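Local coordinates for protein fucose-specific lectin (PDB 6GKE) that binds L-fucose through sites between the blades of a six-bladed beta-propeller, with strongest preference for alpha-1,6-linked core fucose on glycoproteins, at residues F60-A65 with S113-L118; S142-Y147 with G160-G165; R177-Y182 with I189-W194. The protein carries 1 engineered substitution. All blocks are in the same frame, centred on the assembly; numbering follows the deposited sequence.

Contact 1 (F60-A65 with S113-L118); sequences FSPLAA and SKLAAL
Pro62 lays its ring against the backbone and side chain of the 113-118 segment: CB rests on Lys114 CA, and CG reaches both Ser113 O, at 3.3 Å, and the branch carbon of Leu115. The two apolar groups cross obliquely, with Leu115 CG 3.7 Å from Pro62 CG. Leu115 gets there with its CG anti to the carbonyl carbon (chi1 -67°), which brings CG and CD1 against the CB-CG edge of Pro62 while CB stays beside Ala64. Farther along, the Ala64 methyl faces the backbone between Ala116 and Ala117 and lies 4.0 Å from the CB of Ala117. Where they touch, the segments run in nearly the same direction, 7° apart, yet no direct hydrogen bond joins them. One water accepts from both Leu63 N, at 3.0 Å, and Leu115 N, at 3.1 Å. The backbone bonds of Ala64 and Ala116 go instead to Tyr79 and Tyr133, each in its own sheet. These are the starts of the innermost strands of two successive propeller blades, meeting near the middle of the chain. Small and apolar side chains plus a shared water thus join neighbouring blades by packing, without fusing their sheets.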
loop_
_atom_site.group_PDB
_atom_site.type_symbol
_atom_site.label_atom_id
_atom_site.label_comp_id
_atom_site.label_asym_id
_atom_site.label_seq_id
_atom_site.Cartn_x
_atom_site.Cartn_y
_atom_site.Cartn_z
ATOM N N PHE A 60 6.845 -3.211 -8.234
ATOM C CA PHE A 60 7.365 -3.997 -7.094
ATOM C C PHE A 60 8.745 -4.586 -7.420
ATOM O O PHE A 60 9.183 -5.532 -6.774
ATOM C CB PHE A 60 6.364 -5.067 -6.634
ATOM C CG PHE A 60 4.980 -4.512 -6.419
ATOM C CD1 PHE A 60 4.661 -3.839 -5.252
ATOM C CD2 PHE A 60 4.005 -4.625 -7.398
ATOM C CE1 PHE A 60 3.402 -3.290 -5.068
ATOM C CE2 PHE A 60 2.742 -4.085 -7.209
ATOM C CZ PHE A 60 2.445 -3.417 -6.045
ATOM N N SER A 61 9.464 -3.976 -8.364
ATOM C CA SER A 61 10.817 -4.385 -8.683
ATOM C C SER A 61 11.697 -4.329 -7.444
ATOM O O SER A 61 11.649 -3.365 -6.674
ATOM C CB SER A 61 11.418 -3.478 -9.725
ATOM O OG SER A 61 12.784 -3.792 -9.979
ATOM N N PRO A 62 12.639 -5.279 -7.285
ATOM C CA PRO A 62 13.701 -5.082 -6.308
ATOM C C PRO A 62 14.602 -3.922 -6.761
ATOM O O PRO A 62 14.598 -3.545 -7.942
ATOM C CB PRO A 62 14.419 -6.433 -6.306
ATOM C CG PRO A 62 14.242 -6.923 -7.724
ATOM C CD PRO A 62 12.836 -6.499 -8.092
ATOM N N LEU A 63 15.352 -3.359 -5.810
ATOM C CA LEU A 63 16.254 -2.235 -6.058
ATOM C C LEU A 63 17.546 -2.443 -5.268
ATOM O O LEU A 63 17.542 -2.998 -4.168
ATOM C CB LEU A 63 15.636 -0.908 -5.612
ATOM C CG LEU A 63 14.392 -0.439 -6.361
ATOM C CD1 LEU A 63 13.813 0.798 -5.685
ATOM C CD2 LEU A 63 14.684 -0.155 -7.828
ATOM N N ALA A 64 18.642 -1.921 -5.823
ATOM C CA ALA A 64 19.908 -1.790 -5.118
ATOM C C ALA A 64 20.655 -0.614 -5.745
ATOM O O ALA A 64 20.356 -0.232 -6.871
ATOM C CB ALA A 64 20.718 -3.069 -5.191
ATOM N N ALA A 65 21.623 -0.047 -5.030
ATOM C CA ALA A 65 22.361 1.088 -5.573
ATOM C C ALA A 65 23.757 1.164 -4.966
ATOM O O ALA A 65 23.954 0.796 -3.803
ATOM C CB ALA A 65 21.614 2.375 -5.330
ATOM N N SER A 113 12.775 -12.223 -6.556
ATOM C CA SER A 113 14.138 -12.001 -6.086
ATOM C C SER A 113 14.280 -10.608 -5.479
ATOM O O SER A 113 13.711 -9.639 -5.983
ATOM C CB SER A 113 15.125 -12.132 -7.208
ATOM O OG SER A 113 16.464 -12.049 -6.740
ATOM N N LYS A 114 15.126 -10.511 -4.452
ATOM C CA LYS A 114 15.644 -9.223 -4.023
ATOM C C LYS A 114 16.956 -8.965 -4.766
ATOM O O LYS A 114 17.471 -9.834 -5.471
ATOM C CB LYS A 114 15.776 -9.186 -2.499
ATOM C CG LYS A 114 14.520 -9.631 -1.761
ATOM C CD LYS A 114 13.246 -8.926 -2.207
ATOM C CE LYS A 114 12.006 -9.444 -1.511
ATOM N NZ LYS A 114 11.673 -10.833 -1.910
ATOM N N LEU A 115 17.488 -7.747 -4.610
ATOM C CA LEU A 115 18.777 -7.384 -5.182
ATOM C C LEU A 115 19.641 -6.745 -4.103
ATOM O O LEU A 115 19.143 -5.980 -3.269
ATOM C CB LEU A 115 18.620 -6.376 -6.325
ATOM C CG LEU A 115 17.929 -6.872 -7.590
ATOM C CD1 LEU A 115 17.756 -5.725 -8.572
ATOM C CD2 LEU A 115 18.692 -8.019 -8.238
ATOM N N ALA A 116 20.947 -7.000 -4.189
ATOM C CA ALA A 116 21.915 -6.256 -3.410
ATOM C C ALA A 116 23.090 -5.925 -4.320
ATOM O O ALA A 116 23.321 -6.597 -5.323
ATOM C CB ALA A 116 22.371 -7.043 -2.206
ATOM N N ALA A 117 23.841 -4.888 -3.956
ATOM C CA ALA A 117 25.011 -4.529 -4.718
ATOM C C ALA A 117 26.061 -3.944 -3.783
ATOM O O ALA A 117 25.740 -3.364 -2.748
ATOM C CB ALA A 117 24.673 -3.558 -5.828
ATOM N N LEU A 118 27.320 -4.092 -4.197
ATOM C CA LEU A 118 28.435 -3.454 -3.523
ATOM C C LEU A 118 29.414 -2.931 -4.575
ATOM O O LEU A 118 29.359 -3.299 -5.750
ATOM C CB LEU A 118 29.107 -4.418 -2.535
ATOM C CG LEU A 118 29.700 -5.710 -3.105
ATOM C CD1 LEU A 118 31.004 -5.484 -3.860
ATOM C CD2 LEU A 118 29.927 -6.718 -1.983
HETATM O O HOH W 1 15.896 -5.316 -3.545
#

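Contact 2 (S142-Y147 with G160-G165); sequences SSIHEY and GSTVPG. With FUC (alpha-L-fucopyranose), chain E.
Thr162 and Ser142 make the one backbone hydrogen bond between these segments: Thr162 N donates to Ser142 O over 3.0 Å, bent to 134° at the hydrogen. Packing is closest around that carbonyl. Thr162 CG2 comes within 3.3 Å of Ser142 O and also meets Ile144, whose CG1 and CD1, in the conformer given, both lie 4.0 Å from Thr162 CG2, the two side chains crossing at about a right angle. Thr162 holds OG1 between its backbone N and carbonyl carbon (chi1 77°), a rotation that turns CG2 to the isoleucine and lets OG1 donate to Val163 O at 2.8 Å, from above the carbonyl plane. Gln135 NE2 also bonds to OG1, and Tyr182 of the next blade packs on both Ile144 and Thr162.

The other side is looser. Gly160 and Ser143, both partly exposed, meet through a CA-H...O contact of 3.3 Å from Ser143 CA to Gly160 O. The short strand axes are 124° apart, well short of antiparallel, and after Thr162 the chain leaves as a loop towards Gly165.

Farther along 142-147, beyond the contact, Glu146 grips fucose with its whole carboxylate: fucose O3 donates to Glu146 OE1 at 2.6 Å and fucose O4 to Glu146 OE2 at 2.7 Å. Ala157 N also bonds to OE1, while Arg131 and Trp199 supply further hydrogen bonds to the sugar. The pairing belongs to the two outer strands of the third blade. Its chemistry implies a frayed hairpin end, joined across these segments by one bent bond and by the contact of Thr162 CG2 with Ile144, on a strand whose other end presents an acid that reads two adjacent sugar hydroxyls.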
loop_
_atom_site.group_PDB
_atom_site.type_symbol
_atom_site.label_atom_id
_atom_site.label_comp_id
_atom_site.label_asym_id
_atom_site.label_seq_id
_atom_site.Cartn_x
_atom_site.Cartn_y
_atom_site.Cartn_z
ATOM N N SER A 142 16.804 -21.972 -2.995
ATOM C CA SER A 142 17.451 -21.341 -4.145
ATOM C C SER A 142 18.795 -20.723 -3.734
ATOM O O SER A 142 18.985 -20.317 -2.586
ATOM C CB SER A 142 16.547 -20.297 -4.757
ATOM O OG SER A 142 15.363 -20.880 -5.283
ATOM N N SER A 143 19.706 -20.620 -4.704
ATOM C CA SER A 143 21.005 -20.019 -4.446
ATOM C C SER A 143 20.975 -18.512 -4.723
ATOM O O SER A 143 20.053 -17.979 -5.345
ATOM C CB SER A 143 22.078 -20.690 -5.254
ATOM O OG SER A 143 21.875 -20.466 -6.641
ATOM N N ILE A 144 22.017 -17.844 -4.229
ATOM C CA ILE A 144 22.311 -16.479 -4.610
ATOM C C ILE A 144 23.361 -16.509 -5.721
ATOM O O ILE A 144 24.326 -17.259 -5.650
ATOM C CB ILE A 144 22.762 -15.659 -3.391
ATOM C CG1 ILE A 144 21.591 -15.462 -2.429
ATOM C CG2 ILE A 144 23.394 -14.336 -3.810
ATOM C CD1 ILE A 144 22.018 -15.057 -1.046
ATOM N N HIS A 145 23.127 -15.687 -6.744
ATOM C CA HIS A 145 24.017 -15.540 -7.871
ATOM C C HIS A 145 24.613 -14.135 -7.873
ATOM O O HIS A 145 24.007 -13.197 -7.364
ATOM C CB HIS A 145 23.266 -15.800 -9.176
ATOM C CG HIS A 145 22.796 -17.206 -9.298
ATOM N ND1 HIS A 145 23.503 -18.160 -10.007
ATOM C CD2 HIS A 145 21.720 -17.839 -8.778
ATOM C CE1 HIS A 145 22.861 -19.311 -9.937
ATOM N NE2 HIS A 145 21.768 -19.140 -9.190
ATOM N N GLU A 146 25.780 -14.016 -8.504
ATOM C CA GLU A 146 26.546 -12.782 -8.543
ATOM C C GLU A 146 26.844 -12.413 -9.998
ATOM O O GLU A 146 27.252 -13.276 -10.782
ATOM C CB GLU A 146 27.848 -13.008 -7.775
ATOM C CG GLU A 146 28.808 -11.833 -7.740
ATOM C CD GLU A 146 30.178 -12.228 -7.223
ATOM O OE1 GLU A 146 30.734 -13.200 -7.781
ATOM O OE2 GLU A 146 30.683 -11.576 -6.277
ATOM N N TYR A 147 26.683 -11.129 -10.332
ATOM C CA TYR A 147 27.188 -10.575 -11.594
ATOM C C TYR A 147 28.281 -9.558 -11.247
ATOM O O TYR A 147 28.207 -8.861 -10.236
ATOM C CB TYR A 147 26.067 -10.036 -12.506
ATOM C CG TYR A 147 26.114 -10.703 -13.859
ATOM C CD1 TYR A 147 25.651 -12.002 -14.009
ATOM C CD2 TYR A 147 26.746 -10.118 -14.948
ATOM C CE1 TYR A 147 25.801 -12.696 -15.198
ATOM C CE2 TYR A 147 26.906 -10.801 -16.147
ATOM C CZ TYR A 147 26.436 -12.097 -16.270
ATOM O OH TYR A 147 26.604 -12.801 -17.430
ATOM N N GLY A 160 24.841 -20.545 -1.337
ATOM C CA GLY A 160 23.766 -20.436 -0.380
ATOM C C GLY A 160 22.557 -21.264 -0.764
ATOM O O GLY A 160 22.380 -21.663 -1.910
ATOM N N SER A 161 21.706 -21.485 0.235
ATOM C CA SER A 161 20.412 -22.127 0.085
ATOM C C SER A 161 19.419 -21.365 0.965
ATOM O O SER A 161 19.545 -21.394 2.191
ATOM C CB SER A 161 20.496 -23.576 0.455
ATOM O OG SER A 161 19.248 -24.227 0.294
ATOM N N THR A 162 18.471 -20.656 0.338
ATOM C CA THR A 162 17.812 -19.543 1.020
ATOM C C THR A 162 16.316 -19.785 1.206
ATOM O O THR A 162 15.691 -20.602 0.528
ATOM C CB THR A 162 18.017 -18.222 0.264
ATOM O OG1 THR A 162 17.153 -18.164 -0.869
ATOM C CG2 THR A 162 19.445 -18.025 -0.195
ATOM N N VAL A 163 15.728 -18.988 2.099
ATOM C CA VAL A 163 14.283 -18.848 2.120
ATOM C C VAL A 163 13.841 -18.285 0.773
ATOM O O VAL A 163 14.602 -17.609 0.080
ATOM C CB VAL A 163 13.774 -17.960 3.269
ATOM C CG1 VAL A 163 14.166 -18.515 4.625
ATOM C CG2 VAL A 163 14.201 -16.510 3.121
ATOM N N PRO A 164 12.576 -18.517 0.369
ATOM C CA PRO A 164 12.064 -17.949 -0.872
ATOM C C PRO A 164 12.226 -16.422 -0.877
ATOM O O PRO A 164 11.811 -15.744 0.061
ATOM C CB PRO A 164 10.579 -18.348 -0.871
ATOM C CG PRO A 164 10.524 -19.573 0.010
ATOM C CD PRO A 164 11.575 -19.332 1.070
ATOM N N GLY A 165 12.827 -15.886 -1.934
ATOM C CA GLY A 165 12.950 -14.439 -2.073
ATOM C C GLY A 165 13.661 -13.782 -0.898
ATOM O O GLY A 165 13.293 -12.680 -0.483
HETATM C C1 FUC E . 35.647 -12.154 -8.974
HETATM C C2 FUC E . 34.372 -12.971 -8.802
HETATM C C3 FUC E . 34.267 -13.432 -7.342
HETATM C C4 FUC E . 34.352 -12.230 -6.397
HETATM C C5 FUC E . 35.692 -11.551 -6.647
HETATM C C6 FUC E . 35.927 -10.368 -5.731
HETATM O O1 FUC E . 36.748 -13.055 -8.869
HETATM O O2 FUC E . 34.374 -14.078 -9.724
HETATM O O3 FUC E . 33.074 -14.188 -7.137
HETATM O O4 FUC E . 33.326 -11.269 -6.656
HETATM O O5 FUC E . 35.745 -11.101 -8.002
#

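Contact 3 (R177-Y182 with I189-W194). With FUC (alpha-L-fucopyranose), chain F; FUC (alpha-L-fucopyranose), chain E.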
loop_
_atom_site.group_PDB
_atom_site.type_symbol
_atom_site.label_atom_id
_atom_site.label_comp_id
_atom_site.label_asym_id
_atom_site.label_seq_id
_atom_site.Cartn_x
_atom_site.Cartn_y
_atom_site.Cartn_z
ATOM N N ARG A 177 37.348 -7.284 -0.514
ATOM C CA ARG A 177 36.951 -8.140 0.607
ATOM C C ARG A 177 35.450 -7.959 0.807
ATOM O O ARG A 177 34.994 -6.856 1.135
ATOM C CB ARG A 177 37.677 -7.781 1.906
ATOM C CG ARG A 177 39.154 -8.142 1.939
ATOM C CD ARG A 177 39.795 -7.743 3.256
ATOM N NE ARG A 177 39.300 -8.511 4.390
ATOM C CZ ARG A 177 39.349 -8.110 5.655
ATOM N NH1 ARG A 177 39.728 -6.877 5.946
ATOM N NH2 ARG A 177 39.006 -8.935 6.626
ATOM N N LEU A 178 34.697 -9.041 0.580
ATOM C CA LEU A 178 33.241 -8.960 0.450
ATOM C C LEU A 178 32.558 -9.783 1.535
ATOM O O LEU A 178 33.021 -10.875 1.864
ATOM C CB LEU A 178 32.808 -9.512 -0.911
ATOM C CG LEU A 178 33.632 -9.063 -2.112
ATOM C CD1 LEU A 178 33.025 -9.630 -3.383
ATOM C CD2 LEU A 178 33.749 -7.546 -2.193
ATOM N N ARG A 179 31.427 -9.276 2.035
ATOM C CA ARG A 179 30.590 -10.024 2.955
ATOM C C ARG A 179 29.138 -9.911 2.491
ATOM O O ARG A 179 28.629 -8.806 2.274
ATOM C CB ARG A 179 30.735 -9.518 4.393
ATOM C CG ARG A 179 32.130 -9.687 4.985
ATOM C CD ARG A 179 32.544 -11.141 5.161
ATOM N NE ARG A 179 33.850 -11.289 5.794
ATOM C CZ ARG A 179 35.018 -11.318 5.153
ATOM N NH1 ARG A 179 35.083 -11.166 3.838
ATOM N NH2 ARG A 179 36.133 -11.504 5.843
ATOM N N ILE A 180 28.500 -11.073 2.340
ATOM C CA ILE A 180 27.132 -11.194 1.841
ATOM C C ILE A 180 26.298 -11.871 2.926
ATOM O O ILE A 180 26.707 -12.900 3.462
ATOM C CB ILE A 180 27.079 -12.010 0.534
ATOM C CG1 ILE A 180 28.134 -11.560 -0.486
ATOM C CG2 ILE A 180 25.664 -12.003 -0.029
ATOM C CD1 ILE A 180 28.051 -10.109 -0.911
ATOM N N TYR A 181 25.142 -11.278 3.231
ATOM C CA TYR A 181 24.244 -11.738 4.286
ATOM C C TYR A 181 22.909 -12.110 3.652
ATOM O O TYR A 181 22.395 -11.397 2.803
ATOM C CB TYR A 181 24.076 -10.660 5.363
ATOM C CG TYR A 181 25.397 -10.302 5.977
ATOM C CD1 TYR A 181 25.925 -11.046 7.017
ATOM C CD2 TYR A 181 26.179 -9.296 5.438
ATOM C CE1 TYR A 181 27.186 -10.784 7.525
ATOM C CE2 TYR A 181 27.440 -9.017 5.934
ATOM C CZ TYR A 181 27.952 -9.771 6.975
ATOM O OH TYR A 181 29.215 -9.514 7.437
ATOM N N TYR A 182 22.353 -13.241 4.077
ATOM C CA TYR A 182 21.109 -13.745 3.504
ATOM C C TYR A 182 20.434 -14.630 4.547
ATOM O O TYR A 182 21.056 -14.984 5.537
ATOM C CB TYR A 182 21.399 -14.518 2.215
ATOM C CG TYR A 182 22.262 -15.735 2.434
ATOM C CD1 TYR A 182 23.643 -15.642 2.482
ATOM C CD2 TYR A 182 21.692 -16.976 2.654
ATOM C CE1 TYR A 182 24.434 -16.750 2.728
ATOM C CE2 TYR A 182 22.468 -18.098 2.891
ATOM C CZ TYR A 182 23.846 -17.985 2.933
ATOM O OH TYR A 182 24.601 -19.096 3.181
ATOM N N ILE A 189 19.949 -15.930 9.574
ATOM C CA ILE A 189 20.816 -15.072 8.776
ATOM C C ILE A 189 22.195 -15.728 8.774
ATOM O O ILE A 189 22.701 -16.075 9.842
ATOM C CB ILE A 189 20.921 -13.629 9.315
ATOM C CG1 ILE A 189 19.584 -13.058 9.796
ATOM C CG2 ILE A 189 21.556 -12.729 8.262
ATOM C CD1 ILE A 189 18.572 -12.904 8.699
ATOM N N ARG A 190 22.781 -15.886 7.587
ATOM C CA ARG A 190 24.103 -16.461 7.409
ATOM C C ARG A 190 24.951 -15.489 6.588
ATOM O O ARG A 190 24.451 -14.502 6.060
ATOM C CB ARG A 190 24.001 -17.810 6.695
ATOM C CG ARG A 190 23.177 -18.858 7.422
ATOM C CD ARG A 190 23.887 -19.433 8.626
ATOM N NE ARG A 190 23.135 -20.549 9.178
ATOM C CZ ARG A 190 23.514 -21.268 10.227
ATOM N NH1 ARG A 190 24.672 -21.028 10.820
ATOM N NH2 ARG A 190 22.715 -22.224 10.675
ATOM N N GLU A 191 26.241 -15.810 6.491
ATOM C CA GLU A 191 27.248 -14.927 5.935
ATOM C C GLU A 191 28.130 -15.725 4.978
ATOM O O GLU A 191 28.585 -16.810 5.323
ATOM C CB GLU A 191 28.081 -14.358 7.084
ATOM C CG GLU A 191 29.204 -13.424 6.680
ATOM C CD GLU A 191 30.097 -13.056 7.853
ATOM O OE1 GLU A 191 30.509 -13.987 8.576
ATOM O OE2 GLU A 191 30.397 -11.852 8.037
ATOM N N HIS A 192 28.397 -15.155 3.798
ATOM C CA HIS A 192 29.350 -15.721 2.842
ATOM C C HIS A 192 30.437 -14.673 2.604
ATOM O O HIS A 192 30.136 -13.485 2.523
ATOM C CB HIS A 192 28.653 -16.174 1.550
ATOM C CG HIS A 192 29.143 -17.489 1.043
ATOM N ND1 HIS A 192 29.030 -18.641 1.792
ATOM C CD2 HIS A 192 29.724 -17.839 -0.127
ATOM C CE1 HIS A 192 29.534 -19.645 1.103
ATOM N NE2 HIS A 192 29.974 -19.181 -0.074
ATOM N N CYS A 193 31.687 -15.134 2.496
ATOM C CA CYS A 193 32.847 -14.262 2.578
ATOM C C CYS A 193 33.806 -14.484 1.410
ATOM O O CYS A 193 34.088 -15.621 1.060
ATOM C CB CYS A 193 33.660 -14.556 3.829
ATOM S SG CYS A 193 32.708 -14.575 5.366
ATOM N N TRP A 194 34.374 -13.388 0.906
ATOM C CA TRP A 194 35.489 -13.421 -0.024
ATOM C C TRP A 194 36.581 -12.504 0.518
ATOM O O TRP A 194 36.316 -11.333 0.729
ATOM C CB TRP A 194 35.064 -12.957 -1.422
ATOM C CG TRP A 194 36.182 -12.907 -2.419
ATOM C CD1 TRP A 194 37.172 -11.972 -2.523
ATOM C CD2 TRP A 194 36.416 -13.843 -3.484
ATOM N NE1 TRP A 194 38.011 -12.274 -3.563
ATOM C CE2 TRP A 194 37.560 -13.408 -4.185
ATOM C CE3 TRP A 194 35.755 -14.995 -3.921
ATOM C CZ2 TRP A 194 38.052 -14.087 -5.298
ATOM C CZ3 TRP A 194 36.239 -15.662 -5.024
ATOM C CH2 TRP A 194 37.373 -15.213 -5.701
HETATM C C1 FUC F . 35.457 -13.559 8.867
HETATM C C2 FUC F . 34.006 -13.901 9.167
HETATM C C3 FUC F . 33.450 -12.955 10.231
HETATM C C4 FUC F . 33.636 -11.508 9.775
HETATM C C5 FUC F . 35.123 -11.261 9.553
HETATM C C6 FUC F . 35.417 -9.845 9.077
HETATM O O1 FUC F . 36.217 -13.904 10.016
HETATM O O2 FUC F . 33.915 -15.272 9.583
HETATM O O3 FUC F . 32.092 -13.277 10.532
HETATM O O4 FUC F . 32.965 -11.262 8.537
HETATM O O5 FUC F . 35.605 -12.170 8.553
HETATM C C1 FUC E . 35.647 -12.154 -8.974
HETATM C C2 FUC E . 34.372 -12.971 -8.802
HETATM C C3 FUC E . 34.267 -13.432 -7.342
HETATM C C4 FUC E . 34.352 -12.230 -6.397
HETATM C C5 FUC E . 35.692 -11.551 -6.647
HETATM C C6 FUC E . 35.927 -10.368 -5.731
HETATM O O1 FUC E . 36.748 -13.055 -8.869
HETATM O O2 FUC E . 34.374 -14.078 -9.724
HETATM O O3 FUC E . 33.074 -14.188 -7.137
HETATM O O4 FUC E . 33.326 -11.269 -6.656
HETATM O O5 FUC E . 35.745 -11.101 -8.002
HETATM O O HOH W 2 27.192 -18.862 3.915
#
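Tyr181 and Glu191 lie side by side and point the same way, the phenol OH donating to Glu191 OE2 at 2.7 Å, on the anti side of the carboxylate. That oxygen also accepts from fucose O4, while fucose O3 donates to Glu191 OE1 at 2.6 Å; Phe204 N is a second donor to OE1. The acid extends with CG anti to its backbone N (chi1 179°), which carries both oxygens to the sugar.

Arg179 holds O4 and O5 of the same fucose: its NE donates to O4 at 2.9 Å and its NH2 to ring oxygen O5 at 2.8 Å. Its NH1 is turned back to Leu178 O, 57° out of the carbonyl plane, and Trp194 N reaches that oxygen from the opposite face. Cys193 CB and SG lie over one face of the guanidinium, CB off-centre, and Asp195 forms a salt bridge with NH2.

Beneath, the antiparallel strands exchange paired backbone bonds at Leu178 with Trp194, Ile180 with His192 and Tyr182 with Arg190. On the face of Tyr182 and His192, a water bridges Tyr182 OH, His192 ND1 and Glu191 O, to which it donates at 2.9 Å.

These are the middle strands of the fourth blade. Every polar atom of the Arg179 and Glu191 head groups has a partner, and Tyr181 and Asp195 probably help to position both groups. Trp194 lays one indole face against C5 and C6 of the fucose held by Glu146, and Leu178 CD1 also touches that sugar, so this hairpin contributes to two neighbouring fucose sites.

Overall arrangement
The three contacts step round the propeller. Contact 1 joins the second blade to the third, contact 2 lies at the outer side of the third, and contact 3 forms the middle of the fourth. Contacts 2 and 3, with centres about 12 Å apart, share one fucose: Glu146 binds its hydroxyls while Leu178 and Trp194 line it from the next blade. They also pack directly, Thr162 CG2 lying 3.8 Å from Tyr182 CD2. Contact 1 reaches contact 2 through Lys114 NZ, 2.8 Å from Gly165 O in a probable hydrogen bond, and contact 3 through Leu118 CD1, 3.8 Å from Leu178 CD2. The Ala117 side chain of contact 1 is about 10 Å from a bound fucose.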